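PDB 5V01: competence damage-inducible protein A from Klebsiella pneumoniae subsp. pneumoniae MGH 78578, which is of unknown function but belongs to the CinA family, whose C-terminal domains in other bacteria are associated with nicotinamide mononucleotide deamidase activity. Local coordinates for residues W31-A36 with A56-G61; F131-R136 with V158-A163. One frame throughout, in Å; residues are numbered along the deposited sequence. Where two conformers were deposited one is given.

In the fold
Both contacts are built on one mixed five-stranded sheet, with their centres about 12 Å apart. Contact 1 pairs strand 33-37 with strand 58-64, outermost within this chain, and is complete before contact 2 begins along the chain. Contact 2 sets strand 128-135, two places beyond strand 33-37 in the sheet, under helix 150-169. The sheet itself links the beta-alpha-beta unit of contact 1 to the antiparallel part through strand 107-113. Trp31, just before strand 33-37, adds a side-chain contact by packing on the end of segment 131-136, its CH2 lying 3.6 Å from CZ of Phe135. Strand 58-64 carries the sheet on into the second subunit.

Contact 1 (W31-A36 with A56-G61); sequences WRLTTA and AFYDTG
Two torsions bring Thr35 and Tyr58 together: the tyrosine CG stands anti to its own N (chi1 179°), sending the ring along the strands, while the threonine OG1 sits between N and carbonyl carbon (chi1 59°). The two side chains cross at about a right angle, and OG1 of Thr35 meets OH of Tyr58 at 2.8 Å, at the ring's edge; either hydroxyl could be the donor. On the way the ring passes Leu33, whose O is 3.2 Å from CD2 of Tyr58.

The Arg32 guanidinium lies against the backbone of the other segment, with Phe57 C and Tyr58 N over one face, and NH2 of Arg32 forms a salt bridge with OD2 of Asp59 at 2.9 Å. The bond is not coplanar: OD2 is approached from above the carboxylate plane. A water also joins Arg32 NE to Asp59 OD2, and Thr60 OG1 donates to Asp59 OD1, so both carboxylate oxygens are engaged.

The backbones are parallel, with the short strand axes 17° apart, but their pairing is uneven. Leu33 N reaches Phe57 O at 2.9 Å in a nearly straight bond. Beyond it, a second water takes the place of a direct link, donating to Leu33 O and accepting from Thr60 N. Thr60 O then receives the Thr34 OG1 hydroxyl at 2.7 Å, from above the carbonyl plane, together with a weak bond from Thr35 N at 3.4 Å.

Arg32 NH2 also bonds Ala55 O, and Gly61 pairs antiparallel with a strand of the second subunit. The chemistry thus implies a strand pair of the beta-alpha-beta unit in which side-chain hydroxyls, a salt bridge and water supplement an irregular set of backbone bonds, with the Asp59 charge probably balanced by Arg32.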
# COMPACT_ATOMS: atom_id res chain seq x y z
N TRP A 31 -13.98 -3.47 -15.08
CA TRP A 31 -14.08 -3.01 -13.68
C TRP A 31 -12.71 -2.70 -13.09
O TRP A 31 -11.71 -3.31 -13.45
CB TRP A 31 -14.78 -4.04 -12.80
CG TRP A 31 -16.23 -4.29 -13.15
CD1 TRP A 31 -17.01 -3.55 -13.95
CD2 TRP A 31 -17.04 -5.37 -12.67
NE1 TRP A 31 -18.28 -4.10 -14.03
CE2 TRP A 31 -18.31 -5.22 -13.23
CE3 TRP A 31 -16.81 -6.45 -11.81
CZ2 TRP A 31 -19.35 -6.11 -12.98
CZ3 TRP A 31 -17.84 -7.33 -11.55
CH2 TRP A 31 -19.10 -7.15 -12.13
N ARG A 32 -12.71 -1.76 -12.15
CA ARG A 32 -11.50 -1.34 -11.47
C ARG A 32 -11.65 -1.57 -9.98
O ARG A 32 -12.72 -1.36 -9.40
CB ARG A 32 -11.19 0.12 -11.78
CG ARG A 32 -10.96 0.33 -13.26
CD ARG A 32 -10.45 1.72 -13.57
NE ARG A 32 -9.06 1.88 -13.18
CZ ARG A 32 -8.00 1.41 -13.84
NH1 ARG A 32 -8.14 0.70 -14.97
NH2 ARG A 32 -6.78 1.66 -13.38
N LEU A 33 -10.55 -2.00 -9.38
CA LEU A 33 -10.45 -2.38 -7.98
C LEU A 33 -9.59 -1.36 -7.24
O LEU A 33 -8.62 -0.84 -7.81
CB LEU A 33 -9.76 -3.75 -7.93
CG LEU A 33 -9.42 -4.34 -6.57
CD1 LEU A 33 -10.67 -4.66 -5.75
CD2 LEU A 33 -8.59 -5.61 -6.79
N THR A 34 -9.88 -1.15 -5.96
CA THR A 34 -9.07 -0.32 -5.06
C THR A 34 -9.03 -1.01 -3.70
O THR A 34 -9.87 -1.86 -3.39
CB THR A 34 -9.63 1.10 -4.95
OG1 THR A 34 -8.72 1.91 -4.25
CG2 THR A 34 -10.95 1.15 -4.26
N THR A 35 -8.02 -0.67 -2.91
CA THR A 35 -7.78 -1.34 -1.63
C THR A 35 -7.44 -0.39 -0.51
O THR A 35 -6.75 0.62 -0.72
CB THR A 35 -6.66 -2.39 -1.73
OG1 THR A 35 -5.43 -1.78 -2.15
CG2 THR A 35 -7.03 -3.52 -2.65
N ALA A 36 -7.88 -0.75 0.69
CA ALA A 36 -7.52 -0.04 1.92
C ALA A 36 -7.10 -1.07 2.95
O ALA A 36 -7.84 -2.00 3.25
CB ALA A 36 -8.68 0.80 2.45
N ALA A 56 -4.45 -1.84 -16.02
CA ALA A 56 -5.70 -2.19 -16.69
C ALA A 56 -6.86 -2.41 -15.72
O ALA A 56 -8.03 -2.46 -16.15
CB ALA A 56 -5.50 -3.41 -17.56
N PHE A 57 -6.57 -2.58 -14.42
CA PHE A 57 -7.64 -2.84 -13.44
C PHE A 57 -7.48 -2.21 -12.06
O PHE A 57 -8.37 -2.34 -11.23
CB PHE A 57 -7.85 -4.35 -13.26
CG PHE A 57 -6.67 -5.06 -12.68
CD1 PHE A 57 -6.51 -5.18 -11.30
CD2 PHE A 57 -5.66 -5.55 -13.51
CE1 PHE A 57 -5.39 -5.82 -10.78
CE2 PHE A 57 -4.56 -6.19 -12.99
CZ PHE A 57 -4.41 -6.30 -11.63
N TYR A 58 -6.37 -1.54 -11.79
CA TYR A 58 -6.06 -1.06 -10.42
C TYR A 58 -5.15 0.12 -10.50
O TYR A 58 -4.17 0.12 -11.26
CB TYR A 58 -5.33 -2.17 -9.65
CG TYR A 58 -4.92 -1.83 -8.22
CD1 TYR A 58 -3.68 -1.29 -7.93
CD2 TYR A 58 -5.76 -2.10 -7.17
CE1 TYR A 58 -3.31 -1.00 -6.63
CE2 TYR A 58 -5.42 -1.83 -5.88
CZ TYR A 58 -4.19 -1.27 -5.60
OH TYR A 58 -3.83 -1.04 -4.29
N ASP A 59 -5.44 1.14 -9.71
CA ASP A 59 -4.42 2.17 -9.57
C ASP A 59 -4.26 2.83 -8.23
O ASP A 59 -3.27 3.50 -8.09
CB ASP A 59 -4.58 3.22 -10.66
CG ASP A 59 -5.93 3.86 -10.65
OD1 ASP A 59 -6.37 4.25 -9.57
OD2 ASP A 59 -6.54 3.98 -11.73
N THR A 60 -5.15 2.59 -7.26
CA THR A 60 -5.04 3.24 -5.96
C THR A 60 -5.17 2.26 -4.80
O THR A 60 -6.13 1.50 -4.73
CB THR A 60 -6.13 4.32 -5.83
OG1 THR A 60 -5.96 5.29 -6.88
CG2 THR A 60 -6.08 5.04 -4.48
N GLY A 61 -4.22 2.33 -3.89
CA GLY A 61 -4.30 1.66 -2.61
C GLY A 61 -3.85 2.59 -1.51
O GLY A 61 -3.00 3.44 -1.72
O HOH W 1 -10.71 -3.05 -16.04
O HOH W 2 -8.99 3.36 -10.72
O HOH W 3 -7.79 1.65 -8.01

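Contact 2 (F131-R136 with V158-A163); sequences FAWNFR and VRYALA
Over one face of the Phe131 ring lies CD2 of Tyr160, 3.7 Å above the plane and over its centre, while the Trp133 indole meets Tyr160 and Ala161 of segment 158-163 at its edge. The first pair is an edge-to-face stack, with the tyrosine edge directed at the phenylalanine face, centroids 5.1 Å apart and planes at 60°. Tyr160 CE2 approaches Trp133 CH2 to 3.8 Å in the indole plane, so neighbouring atoms CD2 and CE2 of the tyrosine touch the two strand aromatics.

Farther along the indole edge, Trp133 NE1 donates to Ala161 O at 3.2 Å. The N-H points almost straight at the oxygen (173°), and the donor lies in the carbonyl plane on a lone pair. This fixes the rotation of the indole and satisfies its buried N-H. The methyl CB of Ala161 adds to the packing, 3.9 Å from Phe131 CE2.

Lys168, later in the same helix, makes a cation-pi contact with Trp133. The short axes run 10.0 Å apart and 28° from parallel. Phe131 and Trp133 face this helix while the alternate Ala132 and Asn134 face helix 89-103, an arrangement typical of a three-layer alpha/beta/alpha sandwich.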
# COMPACT_ATOMS: atom_id res chain seq x y z
N PHE A 131 -12.86 -8.29 6.94
CA PHE A 131 -12.82 -8.02 5.52
C PHE A 131 -14.10 -7.36 5.09
O PHE A 131 -15.18 -7.76 5.58
CB PHE A 131 -12.70 -9.34 4.73
CG PHE A 131 -11.43 -10.10 5.01
CD1 PHE A 131 -11.34 -10.93 6.11
CD2 PHE A 131 -10.31 -9.96 4.18
CE1 PHE A 131 -10.18 -11.60 6.39
CE2 PHE A 131 -9.14 -10.64 4.46
CZ PHE A 131 -9.07 -11.48 5.55
N ALA A 132 -14.01 -6.42 4.15
CA ALA A 132 -15.16 -5.89 3.42
C ALA A 132 -14.88 -5.91 1.93
O ALA A 132 -13.78 -5.53 1.51
CB ALA A 132 -15.47 -4.48 3.85
N TRP A 133 -15.85 -6.37 1.14
CA TRP A 133 -15.80 -6.29 -0.32
C TRP A 133 -17.01 -5.46 -0.71
O TRP A 133 -18.16 -5.84 -0.41
CB TRP A 133 -15.84 -7.68 -0.98
CG TRP A 133 -14.79 -8.62 -0.57
CD1 TRP A 133 -13.63 -8.94 -1.28
CD2 TRP A 133 -14.78 -9.45 0.60
NE1 TRP A 133 -12.93 -9.88 -0.60
CE2 TRP A 133 -13.59 -10.21 0.55
CE3 TRP A 133 -15.67 -9.66 1.66
CZ2 TRP A 133 -13.26 -11.15 1.54
CZ3 TRP A 133 -15.34 -10.58 2.63
CH2 TRP A 133 -14.16 -11.32 2.56
N ASN A 134 -16.76 -4.31 -1.31
CA ASN A 134 -17.76 -3.31 -1.63
C ASN A 134 -17.82 -3.20 -3.15
O ASN A 134 -16.88 -2.73 -3.77
CB ASN A 134 -17.39 -2.01 -0.92
CG ASN A 134 -18.32 -0.86 -1.20
OD1 ASN A 134 -19.08 -0.87 -2.17
ND2 ASN A 134 -18.23 0.17 -0.37
N PHE A 135 -18.92 -3.68 -3.75
CA PHE A 135 -19.15 -3.63 -5.19
C PHE A 135 -20.16 -2.51 -5.42
O PHE A 135 -21.35 -2.68 -5.16
CB PHE A 135 -19.68 -4.99 -5.70
CG PHE A 135 -20.08 -4.98 -7.16
CD1 PHE A 135 -19.21 -4.59 -8.16
CD2 PHE A 135 -21.32 -5.45 -7.53
CE1 PHE A 135 -19.59 -4.59 -9.50
CE2 PHE A 135 -21.71 -5.47 -8.86
CZ PHE A 135 -20.86 -5.00 -9.84
N ARG A 136 -19.68 -1.36 -5.89
CA ARG A 136 -20.52 -0.22 -6.26
C ARG A 136 -21.50 0.20 -5.16
O ARG A 136 -22.62 0.62 -5.46
CB ARG A 136 -21.25 -0.53 -7.58
CG ARG A 136 -20.29 -0.71 -8.74
CD ARG A 136 -20.96 -1.00 -10.07
NE ARG A 136 -20.04 -0.75 -11.18
CZ ARG A 136 -20.24 -1.13 -12.45
NH1 ARG A 136 -21.33 -1.80 -12.80
NH2 ARG A 136 -19.33 -0.82 -13.38
N VAL A 158 -4.18 -11.73 3.01
CA VAL A 158 -4.09 -11.27 1.63
C VAL A 158 -4.65 -12.34 0.67
O VAL A 158 -5.44 -12.02 -0.22
CB VAL A 158 -2.62 -10.94 1.26
CG1 VAL A 158 -2.46 -10.75 -0.25
CG2 VAL A 158 -2.16 -9.68 2.02
N ARG A 159 -4.24 -13.59 0.86
CA ARG A 159 -4.71 -14.69 0.01
C ARG A 159 -6.24 -14.83 0.12
O ARG A 159 -6.93 -15.00 -0.89
CB ARG A 159 -4.00 -15.99 0.40
CG ARG A 159 -3.76 -16.99 -0.71
CD ARG A 159 -3.00 -18.17 -0.13
NE ARG A 159 -3.68 -18.68 1.06
CZ ARG A 159 -3.09 -19.34 2.05
NH1 ARG A 159 -1.79 -19.60 2.01
NH2 ARG A 159 -3.81 -19.76 3.08
N TYR A 160 -6.76 -14.74 1.34
CA TYR A 160 -8.21 -14.88 1.54
C TYR A 160 -8.96 -13.75 0.84
O TYR A 160 -9.98 -13.97 0.20
CB TYR A 160 -8.54 -14.89 3.04
CG TYR A 160 -10.00 -15.13 3.30
CD1 TYR A 160 -10.50 -16.41 3.21
CD2 TYR A 160 -10.89 -14.10 3.56
CE1 TYR A 160 -11.84 -16.67 3.41
CE2 TYR A 160 -12.23 -14.36 3.76
CZ TYR A 160 -12.69 -15.65 3.67
OH TYR A 160 -14.01 -15.95 3.85
N ALA A 161 -8.47 -12.53 1.00
CA ALA A 161 -9.12 -11.39 0.35
C ALA A 161 -9.25 -11.59 -1.15
O ALA A 161 -10.29 -11.30 -1.75
CB ALA A 161 -8.39 -10.10 0.64
N LEU A 162 -8.16 -12.10 -1.75
CA LEU A 162 -8.12 -12.31 -3.18
C LEU A 162 -8.96 -13.52 -3.62
O LEU A 162 -9.61 -13.46 -4.66
CB LEU A 162 -6.67 -12.48 -3.66
CG LEU A 162 -5.81 -11.22 -3.56
CD1 LEU A 162 -4.32 -11.59 -3.66
CD2 LEU A 162 -6.19 -10.19 -4.61
N ALA A 163 -8.89 -14.62 -2.87
CA ALA A 163 -9.66 -15.82 -3.21
C ALA A 163 -11.15 -15.50 -3.14
O ALA A 163 -11.92 -15.90 -4.02
CB ALA A 163 -9.30 -16.97 -2.29